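Local coordinates for bifunctional thiamine biosynthesis protein ThiDN (PDB 2PHP) that probably phosphorylates hydroxymethylpyrimidine and its phosphate and makes thiamine phosphate, the piece here being its C-terminal thiamine-phosphate synthase (ThiN) domain, at residues E92-I106 with P158-V170. Numbering follows the deposited sequence.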
loop_
_atom_site.group_PDB
_atom_site.type_symbol
_atom_site.label_atom_id
_atom_site.label_comp_id
_atom_site.label_asym_id
_atom_site.label_seq_id
_atom_site.Cartn_x
_atom_site.Cartn_y
_atom_site.Cartn_z
ATOM N N GLU B 92 -22.976 25.406 5.240
ATOM C CA GLU B 92 -22.753 24.362 6.236
ATOM C C GLU B 92 -22.281 23.064 5.578
ATOM O O GLU B 92 -21.725 22.193 6.238
ATOM C CB GLU B 92 -24.037 24.068 7.021
ATOM C CG GLU B 92 -24.194 24.834 8.327
ATOM C CD GLU B 92 -25.373 24.324 9.152
ATOM O OE1 GLU B 92 -25.547 24.805 10.289
ATOM O OE2 GLU B 92 -26.126 23.448 8.669
ATOM N N ILE B 93 -22.519 22.932 4.281
ATOM C CA ILE B 93 -22.123 21.728 3.548
ATOM C C ILE B 93 -20.649 21.797 3.115
ATOM O O ILE B 93 -20.291 22.573 2.234
ATOM C CB ILE B 93 -23.035 21.542 2.318
ATOM C CG1 ILE B 93 -24.484 21.361 2.784
ATOM C CG2 ILE B 93 -22.592 20.335 1.493
ATOM C CD1 ILE B 93 -24.705 20.114 3.649
ATOM N N ARG B 94 -19.804 20.979 3.743
ATOM C CA ARG B 94 -18.373 20.964 3.434
ATOM C C ARG B 94 -17.831 19.621 2.922
ATOM O O ARG B 94 -16.644 19.517 2.621
ATOM C CB ARG B 94 -17.566 21.370 4.679
ATOM C CG ARG B 94 -17.966 22.713 5.264
ATOM C CD ARG B 94 -17.155 23.068 6.506
ATOM N NE ARG B 94 -17.409 22.175 7.641
ATOM C CZ ARG B 94 -16.599 21.190 8.017
ATOM N NH1 ARG B 94 -15.477 20.968 7.352
ATOM N NH2 ARG B 94 -16.914 20.422 9.056
ATOM N N ALA B 95 -18.680 18.602 2.805
ATOM C CA ALA B 95 -18.194 17.294 2.362
ATOM C C ALA B 95 -19.037 16.564 1.327
ATOM O O ALA B 95 -20.257 16.749 1.240
ATOM C CB ALA B 95 -17.981 16.388 3.575
ATOM N N CYS B 96 -18.367 15.702 0.565
ATOM C CA CYS B 96 -19.020 14.925 -0.480
ATOM C C CYS B 96 -18.231 13.672 -0.858
ATOM O O CYS B 96 -16.996 13.659 -0.833
ATOM C CB CYS B 96 -19.215 15.798 -1.723
ATOM S SG CYS B 96 -19.893 14.939 -3.173
HETATM N N MSE B 97 -18.965 12.620 -1.205
HETATM C CA MSE B 97 -18.371 11.356 -1.630
HETATM C C MSE B 97 -19.198 10.814 -2.786
HETATM O O MSE B 97 -20.427 10.795 -2.703
HETATM C CB MSE B 97 -18.386 10.336 -0.493
HETATM C CG MSE B 97 -17.942 8.956 -0.939
HETATM SE SE MSE B 97 -17.810 7.713 0.524
HETATM C CE MSE B 97 -16.914 6.243 -0.362
ATOM N N ASN B 98 -18.544 10.381 -3.860
ATOM C CA ASN B 98 -19.285 9.830 -4.988
ATOM C C ASN B 98 -19.325 8.314 -4.869
ATOM O O ASN B 98 -18.319 7.694 -4.532
ATOM C CB ASN B 98 -18.657 10.244 -6.322
ATOM C CG ASN B 98 -17.255 9.685 -6.520
ATOM O OD1 ASN B 98 -16.326 10.025 -5.783
ATOM N ND2 ASN B 98 -17.098 8.820 -7.522
ATOM N N ILE B 99 -20.497 7.727 -5.118
ATOM C CA ILE B 99 -20.663 6.278 -5.048
ATOM C C ILE B 99 -21.400 5.761 -6.279
ATOM O O ILE B 99 -21.998 6.536 -7.034
ATOM C CB ILE B 99 -21.434 5.848 -3.779
ATOM C CG1 ILE B 99 -22.886 6.317 -3.856
ATOM C CG2 ILE B 99 -20.762 6.432 -2.541
ATOM C CD1 ILE B 99 -23.707 5.900 -2.642
ATOM N N LYS B 100 -21.338 4.453 -6.487
ATOM C CA LYS B 100 -21.973 3.845 -7.641
ATOM C C LYS B 100 -23.478 4.121 -7.704
ATOM O O LYS B 100 -24.178 4.134 -6.686
ATOM C CB LYS B 100 -21.701 2.347 -7.635
ATOM C CG LYS B 100 -22.234 1.607 -8.836
ATOM C CD LYS B 100 -22.096 0.108 -8.634
ATOM C CE LYS B 100 -22.489 -0.656 -9.889
ATOM N NZ LYS B 100 -22.405 -2.117 -9.638
ATOM N N TYR B 101 -23.964 4.351 -8.917
ATOM C CA TYR B 101 -25.370 4.640 -9.151
ATOM C C TYR B 101 -26.206 3.390 -9.401
ATOM O O TYR B 101 -25.709 2.401 -9.923
ATOM C CB TYR B 101 -25.502 5.564 -10.357
ATOM C CG TYR B 101 -26.919 5.683 -10.871
ATOM C CD1 TYR B 101 -27.820 6.581 -10.293
ATOM C CD2 TYR B 101 -27.358 4.905 -11.943
ATOM C CE1 TYR B 101 -29.118 6.705 -10.775
ATOM C CE2 TYR B 101 -28.652 5.020 -12.433
ATOM C CZ TYR B 101 -29.527 5.925 -11.848
ATOM O OH TYR B 101 -30.803 6.071 -12.351
ATOM N N ASP B 102 -27.484 3.458 -9.040
ATOM C CA ASP B 102 -28.426 2.356 -9.251
ATOM C C ASP B 102 -29.852 2.901 -9.141
ATOM O O ASP B 102 -30.246 3.407 -8.091
ATOM C CB ASP B 102 -28.211 1.244 -8.223
ATOM C CG ASP B 102 -29.191 0.083 -8.397
ATOM O OD1 ASP B 102 -30.420 0.303 -8.298
ATOM O OD2 ASP B 102 -28.732 -1.052 -8.629
ATOM N N GLY B 103 -30.607 2.802 -10.236
ATOM C CA GLY B 103 -31.974 3.301 -10.261
ATOM C C GLY B 103 -32.886 2.764 -9.166
ATOM O O GLY B 103 -33.595 3.529 -8.504
ATOM N N GLY B 104 -32.870 1.447 -8.980
ATOM C CA GLY B 104 -33.697 0.848 -7.956
ATOM C C GLY B 104 -33.338 1.386 -6.586
ATOM O O GLY B 104 -34.216 1.672 -5.770
ATOM N N LEU B 105 -32.037 1.523 -6.334
ATOM C CA LEU B 105 -31.551 2.022 -5.055
ATOM C C LEU B 105 -32.086 3.431 -4.810
ATOM O O LEU B 105 -32.526 3.753 -3.704
ATOM C CB LEU B 105 -30.020 2.014 -5.040
ATOM C CG LEU B 105 -29.287 2.488 -3.777
ATOM C CD1 LEU B 105 -29.748 1.699 -2.555
ATOM C CD2 LEU B 105 -27.791 2.310 -3.985
ATOM N N ILE B 106 -32.060 4.265 -5.846
ATOM C CA ILE B 106 -32.556 5.639 -5.742
ATOM C C ILE B 106 -34.013 5.662 -5.252
ATOM O O ILE B 106 -34.340 6.380 -4.302
ATOM C CB ILE B 106 -32.470 6.363 -7.106
ATOM C CG1 ILE B 106 -31.004 6.582 -7.503
ATOM C CG2 ILE B 106 -33.210 7.687 -7.042
ATOM C CD1 ILE B 106 -30.237 7.525 -6.586
ATOM N N PRO B 158 -23.135 6.738 -14.851
ATOM C CA PRO B 158 -24.027 7.421 -13.906
ATOM C C PRO B 158 -23.389 7.503 -12.512
ATOM O O PRO B 158 -22.481 6.729 -12.200
ATOM C CB PRO B 158 -25.294 6.558 -13.939
ATOM C CG PRO B 158 -24.790 5.205 -14.341
ATOM C CD PRO B 158 -23.788 5.547 -15.415
HETATM N N MSE B 159 -23.864 8.428 -11.678
HETATM C CA MSE B 159 -23.276 8.597 -10.349
HETATM C C MSE B 159 -24.225 9.093 -9.265
HETATM O O MSE B 159 -25.159 9.836 -9.541
HETATM C CB MSE B 159 -22.117 9.598 -10.425
HETATM C CG MSE B 159 -21.130 9.509 -9.268
HETATM SE SE MSE B 159 -20.057 7.895 -9.471
HETATM C CE MSE B 159 -19.354 8.304 -11.232
ATOM N N ILE B 160 -23.966 8.676 -8.029
ATOM C CA ILE B 160 -24.737 9.142 -6.882
ATOM C C ILE B 160 -23.729 9.892 -6.018
ATOM O O ILE B 160 -22.683 9.353 -5.659
ATOM C CB ILE B 160 -25.324 7.999 -6.029
ATOM C CG1 ILE B 160 -26.491 7.332 -6.759
ATOM C CG2 ILE B 160 -25.802 8.561 -4.684
ATOM C CD1 ILE B 160 -27.008 6.093 -6.062
ATOM N N ARG B 161 -24.029 11.140 -5.700
ATOM C CA ARG B 161 -23.136 11.936 -4.874
ATOM C C ARG B 161 -23.820 12.230 -3.535
ATOM O O ARG B 161 -24.913 12.795 -3.497
ATOM C CB ARG B 161 -22.766 13.221 -5.624
ATOM C CG ARG B 161 -22.210 12.937 -7.021
ATOM C CD ARG B 161 -22.053 14.185 -7.873
ATOM N NE ARG B 161 -21.553 13.854 -9.211
ATOM C CZ ARG B 161 -22.302 13.371 -10.201
ATOM N NH1 ARG B 161 -23.607 13.167 -10.028
ATOM N NH2 ARG B 161 -21.738 13.062 -11.360
ATOM N N VAL B 162 -23.182 11.808 -2.445
ATOM C CA VAL B 162 -23.697 12.008 -1.096
ATOM C C VAL B 162 -23.004 13.226 -0.467
ATOM O O VAL B 162 -21.777 13.292 -0.416
ATOM C CB VAL B 162 -23.453 10.738 -0.227
ATOM C CG1 VAL B 162 -23.953 10.955 1.190
ATOM C CG2 VAL B 162 -24.160 9.529 -0.859
ATOM N N LEU B 163 -23.797 14.190 -0.002
ATOM C CA LEU B 163 -23.262 15.412 0.599
ATOM C C LEU B 163 -23.595 15.491 2.088
ATOM O O LEU B 163 -24.489 14.795 2.570
ATOM C CB LEU B 163 -23.829 16.652 -0.114
ATOM C CG LEU B 163 -23.599 16.812 -1.625
ATOM C CD1 LEU B 163 -24.484 15.845 -2.390
ATOM C CD2 LEU B 163 -23.927 18.235 -2.057
ATOM N N GLY B 164 -22.879 16.346 2.812
ATOM C CA GLY B 164 -23.120 16.485 4.239
ATOM C C GLY B 164 -22.277 17.587 4.849
ATOM O O GLY B 164 -21.499 18.236 4.146
ATOM N N ARG B 165 -22.427 17.793 6.156
ATOM C CA ARG B 165 -21.685 18.839 6.857
ATOM C C ARG B 165 -20.191 18.551 6.930
ATOM O O ARG B 165 -19.372 19.468 6.833
ATOM C CB ARG B 165 -22.269 19.046 8.260
ATOM C CG ARG B 165 -23.716 19.529 8.231
ATOM C CD ARG B 165 -24.041 20.462 9.381
ATOM N NE ARG B 165 -25.443 20.370 9.775
ATOM C CZ ARG B 165 -26.106 19.224 9.929
ATOM N NH1 ARG B 165 -25.490 18.059 9.731
ATOM N NH2 ARG B 165 -27.391 19.239 10.263
ATOM N N ASP B 166 -19.840 17.282 7.117
ATOM C CA ASP B 166 -18.441 16.865 7.152
ATOM C C ASP B 166 -18.326 15.428 6.660
ATOM O O ASP B 166 -19.336 14.732 6.496
ATOM C CB ASP B 166 -17.832 17.005 8.554
ATOM C CG ASP B 166 -18.599 16.246 9.613
ATOM O OD1 ASP B 166 -18.891 15.042 9.413
ATOM O OD2 ASP B 166 -18.893 16.858 10.659
ATOM N N ALA B 167 -17.093 14.992 6.420
ATOM C CA ALA B 167 -16.843 13.655 5.899
ATOM C C ALA B 167 -17.459 12.520 6.715
ATOM O O ALA B 167 -17.915 11.529 6.147
ATOM C CB ALA B 167 -15.335 13.430 5.743
ATOM N N ILE B 168 -17.459 12.658 8.038
ATOM C CA ILE B 168 -18.013 11.622 8.895
ATOM C C ILE B 168 -19.516 11.509 8.695
ATOM O O ILE B 168 -20.065 10.408 8.654
ATOM C CB ILE B 168 -17.731 11.902 10.386
ATOM C CG1 ILE B 168 -16.221 12.032 10.616
ATOM C CG2 ILE B 168 -18.292 10.761 11.239
ATOM C CD1 ILE B 168 -15.826 12.388 12.044
ATOM N N GLU B 169 -20.180 12.652 8.559
ATOM C CA GLU B 169 -21.615 12.660 8.350
ATOM C C GLU B 169 -21.932 12.007 7.006
ATOM O O GLU B 169 -22.925 11.295 6.869
ATOM C CB GLU B 169 -22.150 14.090 8.362
ATOM C CG GLU B 169 -23.656 14.155 8.539
ATOM C CD GLU B 169 -24.187 15.572 8.561
ATOM O OE1 GLU B 169 -24.243 16.205 7.480
ATOM O OE2 GLU B 169 -24.542 16.054 9.661
ATOM N N VAL B 170 -21.077 12.254 6.017
ATOM C CA VAL B 170 -21.272 11.685 4.694
ATOM C C VAL B 170 -21.154 10.159 4.736
ATOM O O VAL B 170 -21.980 9.442 4.161
ATOM C CB VAL B 170 -20.248 12.256 3.695
ATOM C CG1 VAL B 170 -20.257 11.440 2.405
ATOM C CG2 VAL B 170 -20.587 13.702 3.391
HETATM O O HOH W 1 -16.341 18.770 11.723
HETATM O O HOH W 2 -22.002 4.343 -11.166
#
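With CG anti to the backbone N (chi1 167°), Tyr101 swings its ring against Pro158, while Ile160, with CG1 beside its own N (chi1 -73°), sends CD1 out to the helix that begins at 103. The proline and tyrosine side chains cross at about a right angle, Pro158 CB 3.3 Å from Tyr101 CD2; a rigid, apolar pyrrolidine suits a partly exposed aromatic. Ile160 CG1 comes to the ring's edge near Tyr101 CD1, and Ile160 CD1 meets Ile106 CD1 tip to tip, 3.6 Å apart, a branched chain filling the angle between strand and helix. An alanine in place of Tyr101 would probably leave Pro158 CB without its partner and open a gap beside Ile160 CG1. A water joins Tyr101 N to Pro158 O.

Strands 95-100 and 159-164 run antiparallel at the middle of the domain's mixed sheet, flanked by 37-40 and 147-150. The bond from Ile99 N to Ile160 O is nearly straight (2.8 Å, N-H...O 176°); those of Ala95 with Gly164 are more bent. Here Arg94 and Ala95 both face Gly164, a classic beta bulge; a side chain on this glycine would be crowded by Glu169 OE1, which accepts from Arg165 N. Ala95 CB packs against the first turn of helix 167-185, 3.7 Å from Val170 CG2, where probably little more than a methyl would fit. Asp166, at the N-cap, accepts from Glu169 N through OD1, its short carboxylate suiting a first-turn amide that lacks a helical carbonyl partner. Arg165 O lies over one face of the Arg94 guanidinium, toward its rim, while Arg94 NH1 bonds Ser40 O and bridges to Glu39. At the exposed rim Arg165 NE forms a salt bridge to Glu92 OE2 at 3.3 Å, its hydrogen bond weak and bent.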